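Local coordinates for soluble lytic murein transglycosylase (Pseudomonas aeruginosa, PDB 5OHU), which turns over bacterial cell-wall peptidoglycan as a lytic transglycosylase, working both exolytically and endolytically, at residues A[80-85]-A[100-105]; A[65-70]-A[92-97]; A[117-122]-A[130-135]. All coordinates share one frame; numbering follows the deposited sequence.

Interaction 1: residues A[80-85]-A[100-105]; sequences EEVERF and LRWLRL. With PO4 (phosphate ion), chain C.
V82 and W102 mark the closest backbone approach of the two helical segments, their CA atoms 8.2 Å apart. That gap is bridged by side chains alone, and both side chains start out toward the other helix. The V82 methyl CG1 rests over one face of the indole, 3.5 Å from W102 CD2 on the fusion bond. It lies 3.6 Å from the centroid of the five-membered ring of W102 and 18° off the ring normal, a CH-pi contact. With CG1 opposite the backbone N of V82 (chi1 -180°), this methyl is the one that meets the ring, while CG2 stands farther off near NE1. E83 comes in at the far end of the indole, where its CG methylene lies 3.8 Å from W102 CH2. Its carboxylate plane stands almost perpendicular to the ring, at 85°, and the aliphatic part of the chain does the touching. Elsewhere on the helix, R84 donates from NE to O2 of a phosphate ion at 2.9 Å; the ion probably comes from the crystallisation liquor. V82 and W102 are buried, joining helix 79-88 to helix 95-108 by purely apolar packing. Helix 112-118 borders the contact: T114 touches both E83 and W102, and Y118 meets the indole edge-to-face. On another side of helix 79-88, E81 forms a salt bridge with R73 and F85 packs against helix 62-72.

Interaction 2: residues A[65-70]-A[92-97]; sequences LAYDEL and LPQIGW
Y67 reaches from helix 62-72 into the turn that starts helix 95-108, and Q94 folds over its ring. The tight part of the contact is here: Q94 CG sits 3.3 Å from Y67 CZ and 3.6 Å from the centroid of the Y67 ring, 21° off the normal, a CH-pi contact over one face. Two bends bring the glutamine into this position. Its CG is wedged between the backbone N and the carbonyl carbon (chi1 70°), and the chain then turns back at chi2, running along the tyrosine in the opposite sense so that NE2 lies above the other end of the same face, 3.9 Å from Y67 CG. The amide does not lie flat on the ring; the planes are 69° apart. Looser apolar contacts flank the tyrosine, with L92 CD1 4.2 Å from Y67 CB and I95 CD1 4.4 Å from Y67 CE2. Toward solvent the packing thins. W97 touches Y67 OH only through its CB, at 3.6 Å, while its indole leads away from helix 62-72 to meet the F125 ring. L92 to I95 form a type I turn with Q94 at the N-cap, and the carbonyl O of Q94 accepts from W97 N while lying 3.2 Å from Y67 OH. Chemically, the contact is mixed in character: the ring is packed mainly by aliphatic groups, with the Q94 amide nitrogen above one end, and the hydroxyl finishes beside the polar backbone of a helix start.

Interaction 3: residues A[117-122]-A[130-135]; sequences NYYDPK and CLYGQY. With PO4 (phosphate ion), chain E; PO4 (phosphate ion), chain F.
Two successive helices of the all-helical ring known from Slt-family enzymes are joined here by Y119 and Y132, one just past the end of helix 112-118 and the other on helix 126-138. Their CA atoms are 7.6 Å apart, and the rings form an offset stack with centroids 4.5 Å apart and planes inclined by 22°. Although the rings are nearly parallel, the side chains themselves cross at about a right angle, so the overlap is partial: the CE2 corner of Y119 sits over the Y132 ring, 3.3 Å from Y132 CG. In return, CB of Y132 lies over the rim of the Y119 ring, 3.8 Å from its centroid, as a CH-pi contact. Both side chains leave their backbones with CG opposite the N (chi1 166° for Y119 and -176° for Y132), which carries each ring across the gap between the segments. The opposite face of Y119 is approached near its rim by the backbone N of P121. Its hydroxyl bonds to D129 OD1 in the first turn of helix 126-138, which ties down that end of the ring. Elsewhere on helix 126-138, L131 packs on F115, and C130 anchors the helix to helix 161-172 through its disulfide with C163. The chain between the helices is shaped by D120, whose OD1 accepts from K122 N at 2.9 Å in an Asx turn. Two phosphate ions, probably from the crystallisation liquor, decorate this surface: K122 NZ donates to O3 of one, and Y132 OH donates to O1 of the other at 2.8 Å, that oxygen lying at the edge of the Y132 ring, near its plane.

The three contacts involve neighbouring helices between residues 62 and 138. Interactions 1 and 2, with centres about 11 Å apart, share helix 95-108 and alternate along the chain; F85 joins them, its CE2 3.6 Å from A66 CB and its CE1 3.6 Å from I95 CD1. Interaction 3 lies in series after both. Its centre is about 14 Å from that of interaction 1, and the two touch: E83 CG is 3.2 Å from Y118 OH, and L103 CD1 is 3.8 Å from Y119 N. Interactions 2 and 3 do not touch, their nearest atoms being about 8 Å apart. The transglycosylase SLT sequence family, of the lysozyme clan, maps to residues 481-599.

Interaction 1: residues A[80-85]-A[100-105]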
loop_
_atom_site.group_PDB
_atom_site.type_symbol
_atom_site.label_atom_id
_atom_site.label_comp_id
_atom_site.label_asym_id
_atom_site.label_seq_id
_atom_site.Cartn_x
_atom_site.Cartn_y
_atom_site.Cartn_z
ATOM N N GLU A 80 -1.136 -32.643 23.230
ATOM C CA GLU A 80 -2.242 -32.222 24.082
ATOM C C GLU A 80 -2.042 -30.800 24.592
ATOM O O GLU A 80 -2.959 -29.972 24.533
ATOM C CB GLU A 80 -2.391 -33.198 25.254
ATOM C CG GLU A 80 -2.877 -34.599 24.858
ATOM C CD GLU A 80 -1.791 -35.457 24.163
ATOM O OE1 GLU A 80 -0.582 -35.103 24.219
ATOM O OE2 GLU A 80 -2.149 -36.511 23.584
ATOM N N GLU A 81 -0.847 -30.502 25.104
ATOM C CA GLU A 81 -0.612 -29.175 25.659
ATOM C C GLU A 81 -0.643 -28.112 24.572
ATOM O O GLU A 81 -1.269 -27.064 24.743
ATOM C CB GLU A 81 0.718 -29.133 26.405
ATOM C CG GLU A 81 0.884 -27.856 27.196
ATOM C CD GLU A 81 2.217 -27.768 27.927
ATOM O OE1 GLU A 81 3.014 -28.731 27.846
ATOM O OE2 GLU A 81 2.462 -26.725 28.573
ATOM N N VAL A 82 0.031 -28.358 23.446
ATOM C CA VAL A 82 0.066 -27.360 22.375
ATOM C C VAL A 82 -1.331 -27.125 21.827
ATOM O O VAL A 82 -1.767 -25.981 21.670
ATOM C CB VAL A 82 1.027 -27.781 21.250
ATOM C CG1 VAL A 82 1.043 -26.718 20.150
ATOM C CG2 VAL A 82 2.424 -28.003 21.792
ATOM N N GLU A 83 -2.045 -28.209 21.511
ATOM C CA GLU A 83 -3.402 -28.077 20.998
ATOM C C GLU A 83 -4.256 -27.273 21.959
ATOM O O GLU A 83 -4.997 -26.366 21.551
ATOM C CB GLU A 83 -4.007 -29.458 20.774
ATOM C CG GLU A 83 -3.475 -30.151 19.541
ATOM C CD GLU A 83 -3.895 -31.600 19.476
ATOM O OE1 GLU A 83 -4.566 -32.064 20.426
ATOM O OE2 GLU A 83 -3.553 -32.278 18.477
ATOM N N ARG A 84 -4.115 -27.565 23.250
ATOM C CA ARG A 84 -4.828 -26.812 24.271
ATOM C C ARG A 84 -4.471 -25.330 24.223
ATOM O O ARG A 84 -5.353 -24.471 24.316
ATOM C CB ARG A 84 -4.530 -27.402 25.642
ATOM C CG ARG A 84 -5.064 -26.592 26.791
ATOM C CD ARG A 84 -4.759 -27.308 28.084
ATOM N NE ARG A 84 -5.315 -26.568 29.202
ATOM C CZ ARG A 84 -4.630 -25.687 29.917
ATOM N NH1 ARG A 84 -3.363 -25.482 29.600
ATOM N NH2 ARG A 84 -5.206 -25.029 30.930
ATOM N N PHE A 85 -3.192 -25.003 24.057
ATOM C CA PHE A 85 -2.821 -23.596 24.000
ATOM C C PHE A 85 -3.387 -22.917 22.756
ATOM O O PHE A 85 -3.887 -21.786 22.828
ATOM C CB PHE A 85 -1.310 -23.448 24.041
ATOM C CG PHE A 85 -0.864 -22.032 24.219
ATOM C CD1 PHE A 85 -0.647 -21.214 23.121
ATOM C CD2 PHE A 85 -0.697 -21.511 25.488
ATOM C CE1 PHE A 85 -0.241 -19.894 23.285
ATOM C CE2 PHE A 85 -0.286 -20.207 25.669
ATOM C CZ PHE A 85 -0.059 -19.392 24.569
ATOM N N LEU A 100 3.593 -22.108 13.073
ATOM C CA LEU A 100 4.661 -22.389 12.123
ATOM C C LEU A 100 5.688 -23.341 12.721
ATOM O O LEU A 100 6.009 -24.385 12.134
ATOM C CB LEU A 100 5.327 -21.081 11.695
ATOM C CG LEU A 100 6.577 -21.226 10.842
ATOM C CD1 LEU A 100 6.234 -21.858 9.517
ATOM C CD2 LEU A 100 7.246 -19.853 10.646
ATOM N N ARG A 101 6.185 -23.007 13.909
ATOM C CA ARG A 101 7.209 -23.818 14.561
ATOM C C ARG A 101 6.702 -25.214 14.900
ATOM O O ARG A 101 7.383 -26.213 14.652
ATOM C CB ARG A 101 7.669 -23.113 15.825
ATOM C CG ARG A 101 8.727 -22.129 15.558
ATOM C CD ARG A 101 8.717 -21.069 16.594
ATOM N NE ARG A 101 9.582 -19.989 16.149
ATOM C CZ ARG A 101 9.708 -18.832 16.772
ATOM N NH1 ARG A 101 8.997 -18.608 17.862
ATOM N NH2 ARG A 101 10.526 -17.915 16.275
ATOM N N TRP A 102 5.508 -25.302 15.474
ATOM C CA TRP A 102 4.961 -26.607 15.822
ATOM C C TRP A 102 4.694 -27.456 14.579
ATOM O O TRP A 102 5.110 -28.619 14.515
ATOM C CB TRP A 102 3.698 -26.425 16.641
ATOM C CG TRP A 102 3.194 -27.672 17.201
ATOM C CD1 TRP A 102 3.898 -28.597 17.903
ATOM C CD2 TRP A 102 1.853 -28.158 17.120
ATOM N NE1 TRP A 102 3.081 -29.642 18.253
ATOM C CE2 TRP A 102 1.816 -29.389 17.792
ATOM C CE3 TRP A 102 0.682 -27.670 16.532
ATOM C CZ2 TRP A 102 0.651 -30.143 17.905
ATOM C CZ3 TRP A 102 -0.469 -28.408 16.650
ATOM C CH2 TRP A 102 -0.481 -29.631 17.334
ATOM N N LEU A 103 4.013 -26.889 13.571
ATOM C CA LEU A 103 3.707 -27.657 12.359
ATOM C C LEU A 103 4.982 -28.156 11.687
ATOM O O LEU A 103 5.011 -29.261 11.131
ATOM C CB LEU A 103 2.867 -26.825 11.377
ATOM C CG LEU A 103 1.339 -26.673 11.595
ATOM C CD1 LEU A 103 0.566 -27.856 11.073
ATOM C CD2 LEU A 103 1.002 -26.546 13.064
ATOM N N ARG A 104 6.046 -27.357 11.741
ATOM C CA ARG A 104 7.359 -27.799 11.276
ATOM C C ARG A 104 7.819 -29.049 12.031
ATOM O O ARG A 104 8.185 -30.068 11.423
ATOM C CB ARG A 104 8.336 -26.638 11.454
ATOM C CG ARG A 104 9.643 -26.716 10.750
ATOM C CD ARG A 104 10.529 -25.557 11.228
ATOM N NE ARG A 104 10.285 -24.298 10.527
ATOM C CZ ARG A 104 10.351 -23.097 11.101
ATOM N NH1 ARG A 104 10.619 -22.987 12.399
ATOM N NH2 ARG A 104 10.143 -22.001 10.382
ATOM N N LEU A 105 7.778 -29.004 13.366
ATOM C CA LEU A 105 8.060 -30.202 14.151
ATOM C C LEU A 105 7.170 -31.374 13.738
ATOM O O LEU A 105 7.658 -32.495 13.535
ATOM C CB LEU A 105 7.893 -29.907 15.639
ATOM C CG LEU A 105 8.948 -28.975 16.250
ATOM C CD1 LEU A 105 8.638 -28.736 17.718
ATOM C CD2 LEU A 105 10.366 -29.535 16.083
HETATM P P PO4 C . -8.612 -25.541 30.415
HETATM O O1 PO4 C . -7.557 -24.530 30.769
HETATM O O2 PO4 C . -8.207 -26.256 29.158
HETATM O O3 PO4 C . -9.941 -24.852 30.215
HETATM O O4 PO4 C . -8.680 -26.549 31.524
#

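Interaction 2: residues A[65-70]-A[92-97]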
loop_
_atom_site.group_PDB
_atom_site.type_symbol
_atom_site.label_atom_id
_atom_site.label_comp_id
_atom_site.label_asym_id
_atom_site.label_seq_id
_atom_site.Cartn_x
_atom_site.Cartn_y
_atom_site.Cartn_z
ATOM N N LEU A 65 3.330 -14.869 28.848
ATOM C CA LEU A 65 4.330 -15.682 29.536
ATOM C C LEU A 65 4.153 -17.156 29.202
ATOM O O LEU A 65 5.125 -17.854 28.893
ATOM C CB LEU A 65 4.257 -15.465 31.043
ATOM C CG LEU A 65 4.470 -14.021 31.506
ATOM C CD1 LEU A 65 4.439 -13.948 33.039
ATOM C CD2 LEU A 65 5.778 -13.458 30.961
ATOM N N ALA A 66 2.914 -17.646 29.287
ATOM C CA ALA A 66 2.599 -18.979 28.796
ATOM C C ALA A 66 3.162 -19.200 27.399
ATOM O O ALA A 66 3.740 -20.252 27.110
ATOM C CB ALA A 66 1.084 -19.184 28.798
ATOM N N TYR A 67 3.008 -18.212 26.520
ATOM C CA TYR A 67 3.482 -18.361 25.151
ATOM C C TYR A 67 4.995 -18.521 25.109
ATOM O O TYR A 67 5.518 -19.370 24.383
ATOM C CB TYR A 67 3.043 -17.156 24.321
ATOM C CG TYR A 67 3.550 -17.171 22.906
ATOM C CD1 TYR A 67 4.815 -16.683 22.591
ATOM C CD2 TYR A 67 2.766 -17.669 21.879
ATOM C CE1 TYR A 67 5.281 -16.688 21.290
ATOM C CE2 TYR A 67 3.225 -17.686 20.582
ATOM C CZ TYR A 67 4.484 -17.191 20.291
ATOM O OH TYR A 67 4.928 -17.196 18.990
ATOM N N ASP A 68 5.722 -17.685 25.851
ATOM C CA ASP A 68 7.177 -17.785 25.831
ATOM C C ASP A 68 7.635 -19.120 26.400
ATOM O O ASP A 68 8.516 -19.783 25.842
ATOM C CB ASP A 68 7.804 -16.627 26.609
ATOM C CG ASP A 68 7.427 -15.272 26.050
ATOM O OD1 ASP A 68 7.270 -15.146 24.818
ATOM O OD2 ASP A 68 7.284 -14.327 26.852
ATOM N N GLU A 69 7.031 -19.538 27.508
ATOM C CA GLU A 69 7.453 -20.774 28.153
ATOM C C GLU A 69 7.200 -21.976 27.254
ATOM O O GLU A 69 8.068 -22.843 27.099
ATOM C CB GLU A 69 6.733 -20.917 29.487
ATOM C CG GLU A 69 7.458 -21.781 30.495
ATOM C CD GLU A 69 7.151 -23.252 30.328
ATOM O OE1 GLU A 69 6.132 -23.572 29.679
ATOM O OE2 GLU A 69 7.929 -24.081 30.849
ATOM N N LEU A 70 6.029 -22.030 26.624
ATOM C CA LEU A 70 5.737 -23.141 25.729
ATOM C C LEU A 70 6.677 -23.140 24.530
ATOM O O LEU A 70 7.145 -24.199 24.094
ATOM C CB LEU A 70 4.281 -23.075 25.271
ATOM C CG LEU A 70 3.809 -24.259 24.426
ATOM C CD1 LEU A 70 3.964 -25.545 25.241
ATOM C CD2 LEU A 70 2.370 -24.066 23.965
ATOM N N LEU A 92 -4.012 -14.536 20.279
ATOM C CA LEU A 92 -2.745 -13.838 20.430
ATOM C C LEU A 92 -2.227 -13.402 19.062
ATOM O O LEU A 92 -2.295 -14.174 18.093
ATOM C CB LEU A 92 -1.709 -14.717 21.123
ATOM C CG LEU A 92 -1.949 -14.982 22.609
ATOM C CD1 LEU A 92 -0.788 -15.764 23.211
ATOM C CD2 LEU A 92 -2.162 -13.668 23.341
ATOM N N PRO A 93 -1.728 -12.168 18.940
ATOM C CA PRO A 93 -1.224 -11.711 17.631
ATOM C C PRO A 93 -0.136 -12.603 17.076
ATOM O O PRO A 93 -0.051 -12.779 15.854
ATOM C CB PRO A 93 -0.687 -10.299 17.926
ATOM C CG PRO A 93 -1.386 -9.876 19.202
ATOM C CD PRO A 93 -1.552 -11.156 19.998
ATOM N N GLN A 94 0.696 -13.182 17.939
ATOM C CA GLN A 94 1.861 -13.945 17.510
ATOM C C GLN A 94 1.594 -15.446 17.397
ATOM O O GLN A 94 2.535 -16.208 17.152
ATOM C CB GLN A 94 3.030 -13.696 18.469
ATOM C CG GLN A 94 2.861 -14.304 19.845
ATOM C CD GLN A 94 2.104 -13.401 20.812
ATOM O OE1 GLN A 94 1.273 -12.587 20.407
ATOM N NE2 GLN A 94 2.412 -13.527 22.098
ATOM N N ILE A 95 0.340 -15.887 17.556
ATOM C CA ILE A 95 0.053 -17.315 17.592
ATOM C C ILE A 95 0.448 -18.006 16.293
ATOM O O ILE A 95 0.710 -19.211 16.291
ATOM C CB ILE A 95 -1.440 -17.559 17.919
ATOM C CG1 ILE A 95 -1.617 -18.934 18.542
ATOM C CG2 ILE A 95 -2.302 -17.490 16.671
ATOM C CD1 ILE A 95 -0.909 -19.073 19.866
ATOM N N GLY A 96 0.510 -17.275 15.177
ATOM C CA GLY A 96 0.942 -17.892 13.935
ATOM C C GLY A 96 2.388 -18.365 13.957
ATOM O O GLY A 96 2.725 -19.375 13.326
ATOM N N TRP A 97 3.265 -17.648 14.662
ATOM C CA TRP A 97 4.649 -18.109 14.778
ATOM C C TRP A 97 4.713 -19.421 15.540
ATOM O O TRP A 97 5.476 -20.324 15.176
ATOM C CB TRP A 97 5.514 -17.042 15.460
ATOM C CG TRP A 97 5.572 -15.791 14.658
ATOM C CD1 TRP A 97 4.988 -14.595 14.967
ATOM C CD2 TRP A 97 6.202 -15.613 13.384
ATOM N NE1 TRP A 97 5.234 -13.678 13.976
ATOM C CE2 TRP A 97 5.974 -14.277 12.989
ATOM C CE3 TRP A 97 6.950 -16.445 12.545
ATOM C CZ2 TRP A 97 6.463 -13.755 11.790
ATOM C CZ3 TRP A 97 7.439 -15.923 11.350
ATOM C CH2 TRP A 97 7.191 -14.590 10.987
#

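Interaction 3: residues A[117-122]-A[130-135]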
loop_
_atom_site.group_PDB
_atom_site.type_symbol
_atom_site.label_atom_id
_atom_site.label_comp_id
_atom_site.label_asym_id
_atom_site.label_seq_id
_atom_site.Cartn_x
_atom_site.Cartn_y
_atom_site.Cartn_z
ATOM N N ASN A 117 -4.568 -31.406 10.630
ATOM C CA ASN A 117 -5.644 -30.862 11.443
ATOM C C ASN A 117 -5.424 -29.381 11.710
ATOM O O ASN A 117 -6.386 -28.640 11.925
ATOM C CB ASN A 117 -5.760 -31.619 12.769
ATOM C CG ASN A 117 -6.450 -32.957 12.622
ATOM O OD1 ASN A 117 -7.000 -33.275 11.565
ATOM N ND2 ASN A 117 -6.449 -33.746 13.698
ATOM N N TYR A 118 -4.172 -28.935 11.713
ATOM C CA TYR A 118 -3.854 -27.568 12.091
ATOM C C TYR A 118 -3.249 -26.722 10.991
ATOM O O TYR A 118 -3.080 -25.516 11.206
ATOM C CB TYR A 118 -2.911 -27.556 13.304
ATOM C CG TYR A 118 -3.674 -27.913 14.541
ATOM C CD1 TYR A 118 -4.358 -26.947 15.253
ATOM C CD2 TYR A 118 -3.781 -29.232 14.943
ATOM C CE1 TYR A 118 -5.089 -27.279 16.360
ATOM C CE2 TYR A 118 -4.509 -29.573 16.043
ATOM C CZ TYR A 118 -5.154 -28.591 16.758
ATOM O OH TYR A 118 -5.887 -28.935 17.863
ATOM N N TYR A 119 -2.943 -27.294 9.825
ATOM C CA TYR A 119 -2.416 -26.498 8.725
ATOM C C TYR A 119 -3.455 -25.495 8.236
ATOM O O TYR A 119 -4.550 -25.876 7.820
ATOM C CB TYR A 119 -1.976 -27.395 7.574
ATOM C CG TYR A 119 -1.746 -26.608 6.315
ATOM C CD1 TYR A 119 -0.754 -25.647 6.256
ATOM C CD2 TYR A 119 -2.543 -26.793 5.198
ATOM C CE1 TYR A 119 -0.558 -24.895 5.124
ATOM C CE2 TYR A 119 -2.346 -26.045 4.048
ATOM C CZ TYR A 119 -1.355 -25.101 4.015
ATOM O OH TYR A 119 -1.140 -24.355 2.870
ATOM N N ASP A 120 -3.085 -24.219 8.245
ATOM C CA ASP A 120 -3.949 -23.125 7.798
ATOM C C ASP A 120 -3.337 -22.418 6.599
ATOM O O ASP A 120 -2.366 -21.658 6.769
ATOM C CB ASP A 120 -4.163 -22.109 8.919
ATOM C CG ASP A 120 -5.246 -21.076 8.576
ATOM O OD1 ASP A 120 -5.711 -21.039 7.411
ATOM O OD2 ASP A 120 -5.676 -20.347 9.488
ATOM N N PRO A 121 -3.879 -22.581 5.393
ATOM C CA PRO A 121 -3.366 -21.813 4.244
ATOM C C PRO A 121 -3.328 -20.316 4.487
ATOM O O PRO A 121 -2.450 -19.625 3.949
ATOM C CB PRO A 121 -4.356 -22.149 3.124
ATOM C CG PRO A 121 -4.983 -23.442 3.512
ATOM C CD PRO A 121 -4.942 -23.529 5.020
ATOM N N LYS A 122 -4.252 -19.793 5.291
ATOM C CA LYS A 122 -4.346 -18.360 5.500
ATOM C C LYS A 122 -3.266 -17.825 6.418
ATOM O O LYS A 122 -3.200 -16.612 6.619
ATOM C CB LYS A 122 -5.727 -17.993 6.045
ATOM C CG LYS A 122 -6.822 -18.164 5.011
ATOM C CD LYS A 122 -6.345 -17.699 3.620
ATOM C CE LYS A 122 -6.416 -18.825 2.573
ATOM N NZ LYS A 122 -6.009 -18.360 1.222
ATOM N N CYS A 130 4.312 -25.693 1.349
ATOM C CA CYS A 130 5.140 -26.730 0.733
ATOM C C CYS A 130 5.072 -28.037 1.502
ATOM O O CYS A 130 4.952 -29.107 0.891
ATOM C CB CYS A 130 6.569 -26.227 0.603
ATOM S SG CYS A 130 6.602 -25.065 -0.800
ATOM N N LEU A 131 5.113 -27.971 2.842
ATOM C CA LEU A 131 4.893 -29.173 3.638
ATOM C C LEU A 131 3.526 -29.774 3.338
ATOM O O LEU A 131 3.376 -30.998 3.299
ATOM C CB LEU A 131 5.032 -28.837 5.123
ATOM C CG LEU A 131 6.465 -28.464 5.523
ATOM C CD1 LEU A 131 6.518 -27.917 6.939
ATOM C CD2 LEU A 131 7.339 -29.689 5.394
ATOM N N TYR A 132 2.515 -28.930 3.102
ATOM C CA TYR A 132 1.190 -29.465 2.789
ATOM C C TYR A 132 1.183 -30.170 1.441
ATOM O O TYR A 132 0.564 -31.233 1.293
ATOM C CB TYR A 132 0.144 -28.353 2.818
ATOM C CG TYR A 132 -1.265 -28.842 2.611
ATOM C CD1 TYR A 132 -1.853 -29.750 3.503
ATOM C CD2 TYR A 132 -2.016 -28.394 1.517
ATOM C CE1 TYR A 132 -3.161 -30.200 3.310
ATOM C CE2 TYR A 132 -3.324 -28.822 1.312
ATOM C CZ TYR A 132 -3.894 -29.716 2.210
ATOM O OH TYR A 132 -5.187 -30.133 1.991
ATOM N N GLY A 133 1.862 -29.595 0.445
ATOM C CA GLY A 133 2.031 -30.304 -0.816
ATOM C C GLY A 133 2.688 -31.662 -0.640
ATOM O O GLY A 133 2.270 -32.649 -1.251
ATOM N N GLN A 134 3.720 -31.733 0.206
ATOM C CA GLN A 134 4.334 -33.022 0.514
ATOM C C GLN A 134 3.308 -33.983 1.099
ATOM O O GLN A 134 3.250 -35.161 0.719
ATOM C CB GLN A 134 5.507 -32.848 1.488
ATOM C CG GLN A 134 6.745 -32.159 0.902
ATOM C CD GLN A 134 7.863 -31.944 1.929
ATOM O OE1 GLN A 134 8.473 -30.872 1.980
ATOM N NE2 GLN A 134 8.122 -32.955 2.758
ATOM N N TYR A 135 2.482 -33.499 2.023
ATOM C CA TYR A 135 1.436 -34.354 2.571
ATOM C C TYR A 135 0.531 -34.885 1.462
ATOM O O TYR A 135 0.164 -36.067 1.453
ATOM C CB TYR A 135 0.607 -33.590 3.601
ATOM C CG TYR A 135 -0.667 -34.315 3.967
ATOM C CD1 TYR A 135 -0.673 -35.265 4.987
ATOM C CD2 TYR A 135 -1.849 -34.081 3.283
ATOM C CE1 TYR A 135 -1.816 -35.944 5.312
ATOM C CE2 TYR A 135 -3.011 -34.754 3.609
ATOM C CZ TYR A 135 -2.981 -35.686 4.615
ATOM O OH TYR A 135 -4.115 -36.365 4.970
HETATM P P PO4 E . -4.896 -14.526 2.385
HETATM O O1 PO4 E . -4.383 -13.354 1.577
HETATM O O2 PO4 E . -4.583 -14.304 3.848
HETATM O O3 PO4 E . -4.238 -15.802 1.912
HETATM O O4 PO4 E . -6.390 -14.653 2.204
HETATM P P PO4 F . -7.214 -33.256 3.656
HETATM O O1 PO4 F . -6.028 -32.555 3.037
HETATM O O2 PO4 F . -6.753 -34.443 4.470
HETATM O O3 PO4 F . -8.155 -33.736 2.572
HETATM O O4 PO4 F . -7.932 -32.268 4.545
#